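PDB 1H4V: histidine--tRNA ligase from Thermus thermophilus, which attaches L-histidine to tRNA(His), using ATP and releasing AMP and diphosphate, as a homodimeric class II aminoacyl-tRNA synthetase. Local coordinates for residues L139-V144 with K238-H243; L146-L151 with S248-L253. All coordinates share one frame; numbering follows the deposited sequence.

Interaction 1: L139-V144 with K238-H243; sequences LDAEAV and KEVERH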
loop_
_atom_site.group_PDB
_atom_site.type_symbol
_atom_site.label_atom_id
_atom_site.label_comp_id
_atom_site.label_asym_id
_atom_site.label_seq_id
_atom_site.Cartn_x
_atom_site.Cartn_y
_atom_site.Cartn_z
ATOM N N LEU A 139 8.821 26.561 7.171
ATOM C CA LEU A 139 8.440 25.311 6.532
ATOM C C LEU A 139 9.622 24.530 5.976
ATOM O O LEU A 139 9.597 23.295 5.955
ATOM C CB LEU A 139 7.420 25.577 5.430
ATOM C CG LEU A 139 6.187 26.255 6.014
ATOM C CD1 LEU A 139 5.285 26.721 4.906
ATOM C CD2 LEU A 139 5.466 25.286 6.946
ATOM N N ASP A 140 10.656 25.242 5.530
ATOM C CA ASP A 140 11.850 24.589 4.994
ATOM C C ASP A 140 12.590 23.891 6.129
ATOM O O ASP A 140 13.006 22.744 6.003
ATOM C CB ASP A 140 12.774 25.614 4.330
ATOM C CG ASP A 140 12.060 26.445 3.287
ATOM O OD1 ASP A 140 12.625 26.642 2.190
ATOM O OD2 ASP A 140 10.935 26.913 3.565
ATOM N N ALA A 141 12.745 24.588 7.247
ATOM C CA ALA A 141 13.427 24.009 8.393
ATOM C C ALA A 141 12.630 22.805 8.902
ATOM O O ALA A 141 13.206 21.806 9.339
ATOM C CB ALA A 141 13.583 25.057 9.499
ATOM N N GLU A 142 11.305 22.902 8.842
ATOM C CA GLU A 142 10.447 21.814 9.300
ATOM C C GLU A 142 10.605 20.585 8.409
ATOM O O GLU A 142 10.681 19.463 8.907
ATOM C CB GLU A 142 8.985 22.266 9.328
ATOM C CG GLU A 142 8.009 21.213 9.793
ATOM C CD GLU A 142 6.625 21.785 10.071
ATOM O OE1 GLU A 142 6.176 21.743 11.239
ATOM O OE2 GLU A 142 5.983 22.280 9.121
ATOM N N ALA A 143 10.670 20.798 7.097
ATOM C CA ALA A 143 10.838 19.700 6.149
ATOM C C ALA A 143 12.127 18.950 6.474
ATOM O O ALA A 143 12.146 17.717 6.515
ATOM C CB ALA A 143 10.893 20.240 4.719
ATOM N N VAL A 144 13.196 19.709 6.712
ATOM C CA VAL A 144 14.501 19.144 7.049
ATOM C C VAL A 144 14.440 18.357 8.363
ATOM O O VAL A 144 14.838 17.192 8.425
ATOM C CB VAL A 144 15.586 20.255 7.171
ATOM C CG1 VAL A 144 16.871 19.667 7.701
ATOM C CG2 VAL A 144 15.848 20.903 5.798
ATOM N N LYS A 238 19.434 32.085 5.387
ATOM C CA LYS A 238 19.916 32.391 6.727
ATOM C C LYS A 238 18.827 32.070 7.744
ATOM O O LYS A 238 19.112 31.557 8.820
ATOM C CB LYS A 238 20.342 33.855 6.835
ATOM N N GLU A 239 17.577 32.359 7.398
ATOM C CA GLU A 239 16.452 32.055 8.284
ATOM C C GLU A 239 16.383 30.537 8.518
ATOM O O GLU A 239 16.262 30.076 9.661
ATOM C CB GLU A 239 15.138 32.537 7.660
ATOM C CG GLU A 239 14.979 34.047 7.596
ATOM C CD GLU A 239 14.654 34.657 8.951
ATOM O OE1 GLU A 239 13.555 34.380 9.481
ATOM O OE2 GLU A 239 15.494 35.410 9.491
ATOM N N VAL A 240 16.462 29.764 7.437
ATOM C CA VAL A 240 16.412 28.314 7.551
ATOM C C VAL A 240 17.533 27.816 8.463
ATOM O O VAL A 240 17.313 26.959 9.326
ATOM C CB VAL A 240 16.551 27.625 6.175
ATOM C CG1 VAL A 240 16.448 26.114 6.336
ATOM C CG2 VAL A 240 15.478 28.131 5.230
ATOM N N GLU A 241 18.734 28.358 8.271
ATOM C CA GLU A 241 19.880 27.971 9.084
ATOM C C GLU A 241 19.618 28.287 10.554
ATOM O O GLU A 241 19.897 27.470 11.433
ATOM C CB GLU A 241 21.139 28.712 8.634
ATOM C CG GLU A 241 21.604 28.385 7.226
ATOM C CD GLU A 241 22.848 29.165 6.827
ATOM O OE1 GLU A 241 23.882 29.024 7.512
ATOM O OE2 GLU A 241 22.793 29.920 5.832
ATOM N N ARG A 242 19.076 29.470 10.818
ATOM C CA ARG A 242 18.799 29.872 12.188
ATOM C C ARG A 242 17.872 28.877 12.881
ATOM O O ARG A 242 18.121 28.486 14.023
ATOM C CB ARG A 242 18.180 31.273 12.229
ATOM C CG ARG A 242 18.051 31.821 13.643
ATOM C CD ARG A 242 17.425 33.210 13.669
ATOM N NE ARG A 242 15.991 33.172 13.389
ATOM C CZ ARG A 242 15.198 34.239 13.418
ATOM N NH1 ARG A 242 15.704 35.429 13.711
ATOM N NH2 ARG A 242 13.900 34.116 13.168
ATOM N N HIS A 243 16.814 28.456 12.191
ATOM C CA HIS A 243 15.887 27.500 12.782
ATOM C C HIS A 243 16.529 26.158 13.121
ATOM O O HIS A 243 16.284 25.617 14.198
ATOM C CB HIS A 243 14.677 27.285 11.871
ATOM C CG HIS A 243 13.857 28.519 11.671
ATOM N ND1 HIS A 243 13.578 29.399 12.696
ATOM C CD2 HIS A 243 13.272 29.032 10.564
ATOM C CE1 HIS A 243 12.859 30.403 12.228
ATOM N NE2 HIS A 243 12.660 30.206 10.938
#

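Interaction 2: L146-L151 with S248-L253; sequences LLYECL and SVPYEL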
loop_
_atom_site.group_PDB
_atom_site.type_symbol
_atom_site.label_atom_id
_atom_site.label_comp_id
_atom_site.label_asym_id
_atom_site.label_seq_id
_atom_site.Cartn_x
_atom_site.Cartn_y
_atom_site.Cartn_z
ATOM N N LEU A 146 11.816 17.194 9.924
ATOM C CA LEU A 146 10.898 16.063 9.800
ATOM C C LEU A 146 11.578 14.846 9.159
ATOM O O LEU A 146 11.374 13.717 9.604
ATOM C CB LEU A 146 9.663 16.446 8.982
ATOM C CG LEU A 146 8.549 17.225 9.690
ATOM C CD1 LEU A 146 7.407 17.444 8.725
ATOM C CD2 LEU A 146 8.056 16.458 10.909
ATOM N N LEU A 147 12.378 15.080 8.121
ATOM C CA LEU A 147 13.089 14.002 7.455
ATOM C C LEU A 147 14.124 13.454 8.419
ATOM O O LEU A 147 14.251 12.240 8.597
ATOM C CB LEU A 147 13.779 14.510 6.187
ATOM C CG LEU A 147 14.774 13.544 5.544
ATOM C CD1 LEU A 147 14.064 12.240 5.178
ATOM C CD2 LEU A 147 15.396 14.198 4.317
ATOM N N TYR A 148 14.858 14.358 9.051
ATOM C CA TYR A 148 15.875 13.975 10.021
ATOM C C TYR A 148 15.233 13.079 11.092
ATOM O O TYR A 148 15.758 12.012 11.414
ATOM C CB TYR A 148 16.461 15.238 10.655
ATOM C CG TYR A 148 17.608 15.002 11.603
ATOM C CD1 TYR A 148 18.819 14.490 11.150
ATOM C CD2 TYR A 148 17.490 15.315 12.957
ATOM C CE1 TYR A 148 19.887 14.295 12.020
ATOM C CE2 TYR A 148 18.548 15.122 13.833
ATOM C CZ TYR A 148 19.744 14.614 13.358
ATOM O OH TYR A 148 20.801 14.437 14.222
ATOM N N GLU A 149 14.088 13.519 11.621
ATOM C CA GLU A 149 13.350 12.780 12.646
ATOM C C GLU A 149 12.864 11.397 12.197
ATOM O O GLU A 149 13.012 10.427 12.934
ATOM C CB GLU A 149 12.150 13.597 13.128
ATOM C CG GLU A 149 12.357 14.269 14.471
ATOM C CD GLU A 149 12.434 13.274 15.626
ATOM O OE1 GLU A 149 11.395 12.660 15.967
ATOM O OE2 GLU A 149 13.539 13.103 16.192
ATOM N N CYS A 150 12.262 11.306 11.014
ATOM C CA CYS A 150 11.794 10.014 10.526
ATOM C C CYS A 150 12.932 9.015 10.621
ATOM O O CYS A 150 12.757 7.903 11.120
ATOM C CB CYS A 150 11.356 10.087 9.060
ATOM S SG CYS A 150 9.811 10.936 8.717
ATOM N N LEU A 151 14.102 9.429 10.143
ATOM C CA LEU A 151 15.282 8.574 10.132
ATOM C C LEU A 151 15.839 8.293 11.520
ATOM O O LEU A 151 16.258 7.175 11.808
ATOM C CB LEU A 151 16.371 9.198 9.256
ATOM C CG LEU A 151 15.976 9.552 7.818
ATOM C CD1 LEU A 151 17.132 10.292 7.145
ATOM C CD2 LEU A 151 15.617 8.290 7.050
ATOM N N SER A 248 18.765 22.310 17.271
ATOM C CA SER A 248 19.882 21.407 17.493
ATOM C C SER A 248 20.086 20.380 16.385
ATOM O O SER A 248 20.596 19.288 16.638
ATOM C CB SER A 248 19.737 20.685 18.840
ATOM O OG SER A 248 20.113 21.530 19.914
ATOM N N VAL A 249 19.696 20.716 15.161
ATOM C CA VAL A 249 19.904 19.790 14.051
ATOM C C VAL A 249 21.252 20.097 13.410
ATOM O O VAL A 249 21.441 21.149 12.798
ATOM C CB VAL A 249 18.791 19.904 12.967
ATOM C CG1 VAL A 249 19.216 19.179 11.696
ATOM C CG2 VAL A 249 17.496 19.293 13.486
ATOM N N PRO A 250 22.218 19.186 13.562
ATOM C CA PRO A 250 23.543 19.404 12.972
ATOM C C PRO A 250 23.481 19.354 11.450
ATOM O O PRO A 250 22.984 18.388 10.882
ATOM C CB PRO A 250 24.367 18.256 13.546
ATOM C CG PRO A 250 23.346 17.149 13.672
ATOM C CD PRO A 250 22.146 17.883 14.248
ATOM N N TYR A 251 23.974 20.398 10.794
ATOM C CA TYR A 251 23.978 20.439 9.340
ATOM C C TYR A 251 25.282 21.025 8.819
ATOM O O TYR A 251 26.058 21.625 9.563
ATOM C CB TYR A 251 22.809 21.270 8.800
ATOM C CG TYR A 251 22.984 22.758 8.962
ATOM C CD1 TYR A 251 22.758 23.376 10.191
ATOM C CD2 TYR A 251 23.403 23.551 7.890
ATOM C CE1 TYR A 251 22.940 24.748 10.351
ATOM C CE2 TYR A 251 23.593 24.925 8.040
ATOM C CZ TYR A 251 23.359 25.518 9.276
ATOM O OH TYR A 251 23.534 26.874 9.446
ATOM N N GLU A 252 25.501 20.852 7.522
ATOM C CA GLU A 252 26.701 21.340 6.867
ATOM C C GLU A 252 26.285 21.969 5.538
ATOM O O GLU A 252 25.520 21.377 4.776
ATOM C CB GLU A 252 27.651 20.167 6.615
ATOM C CG GLU A 252 29.052 20.556 6.177
ATOM C CD GLU A 252 30.074 20.421 7.298
ATOM O OE1 GLU A 252 29.885 21.055 8.363
ATOM O OE2 GLU A 252 31.069 19.681 7.108
ATOM N N LEU A 253 26.766 23.176 5.268
ATOM C CA LEU A 253 26.445 23.833 4.008
ATOM C C LEU A 253 27.166 23.044 2.914
ATOM O O LEU A 253 28.357 22.755 3.037
ATOM C CB LEU A 253 26.925 25.286 4.035
ATOM C CG LEU A 253 25.863 26.354 3.734
ATOM C CD1 LEU A 253 24.665 26.166 4.646
ATOM C CD2 LEU A 253 26.460 27.739 3.920
#

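Interaction 1: L139-V144 with K238-H243
A141 and V240 mark the point where two helices come closest, with their CA atoms 5.3 Å apart. The local axes approach to 8.7 Å and cross at -47°; the small side chain of A141 probably helps the helices come this near. Helices 137-153 and 231-246 pack here in the catalytic part of the class II synthetase, and V240 also touches T267 of strand 267-272.

The bridging contacts are apolar. The methyl of A141 meets H243, CB to CB 3.4 Å, and lies oblique to the imidazole. V240 CG2 touches CB of D140 at 3.8 Å, while CG1, anti to the backbone N (chi1 -178°), faces A141, 4.4 Å from its CB.

Polar groups turn elsewhere. The D140 carboxylate has a hydrogen bond to T267 and a salt bridge to R287, and ND1 of H243 is hydrogen-bonded to Y346 OH of the second subunit. E239 O, one turn earlier, sits above one face of the H243 ring, 3.2 Å from its plane and nearer its edge than its middle.

No hydrogen bond or salt bridge spans the two segments, so van der Waals packing joins them, while D140 and H243 tie the seam to strands 267-272 and 281-287 and to the second subunit.

Interaction 2: L146-L151 with S248-L253
Y148 reaches from its helix to V249 and P250 and makes every side-chain contact between the two segments. V249 lays its CG1 methyl over one face of the phenol ring, and its CG2 comes to 4.0 Å from CD2 of Y148. Farther out, the hydroxyl end meets the proline: Y148 OH lies 3.7 Å from P250 CD and CZ 4.2 Å from the same carbon. P250 CD comes to the Y148 ring obliquely, and the two side chains cross at about a right angle. With CG anti to the backbone N (chi1 -175°), the phenol extends across a backbone gap that is still 8.1 Å between the CA atoms of Y148 and V249.

An alanine in place of Y148 would remove the ring, and V249 and P250 would probably lose their packing partner on helix 137-153.

The turn before them probably helps to place V249 and P250: S248, at positive phi (57°), is the C-prime residue of a Schellman motif closing helix 231-246, in which V249 N bonds to L244 O. Farther along, the chain runs as strand 251-253, an outermost strand of the large mixed sheet within this chain, parallel to strand 160-165. Helix 137-153 packs on that sheet through L147, which rests on F269 and F305, while Y148 bridges to the turn leading into the edge strand and also touches V161.

Helix 137-153 serves both contacts, giving its earlier part to interaction 1 and its later part to interaction 2, with centres 10 Å apart. Its partners also follow one another, helix 231-246 leading into strand 251-253, so the four segments alternate along the chain. A probable hydrogen bond, 2.9 Å from E241 OE1 of interaction 1 to Y251 OH of interaction 2, joins the two directly. The catalytic region is split in sequence into residues 1-171 and 229-320, and both interactions join one piece to the other, with helix 137-153 packed on the large mixed sheet and strand 251-253 at its edge. Both sites also touch the second subunit, placing this junction next to the dimer interface.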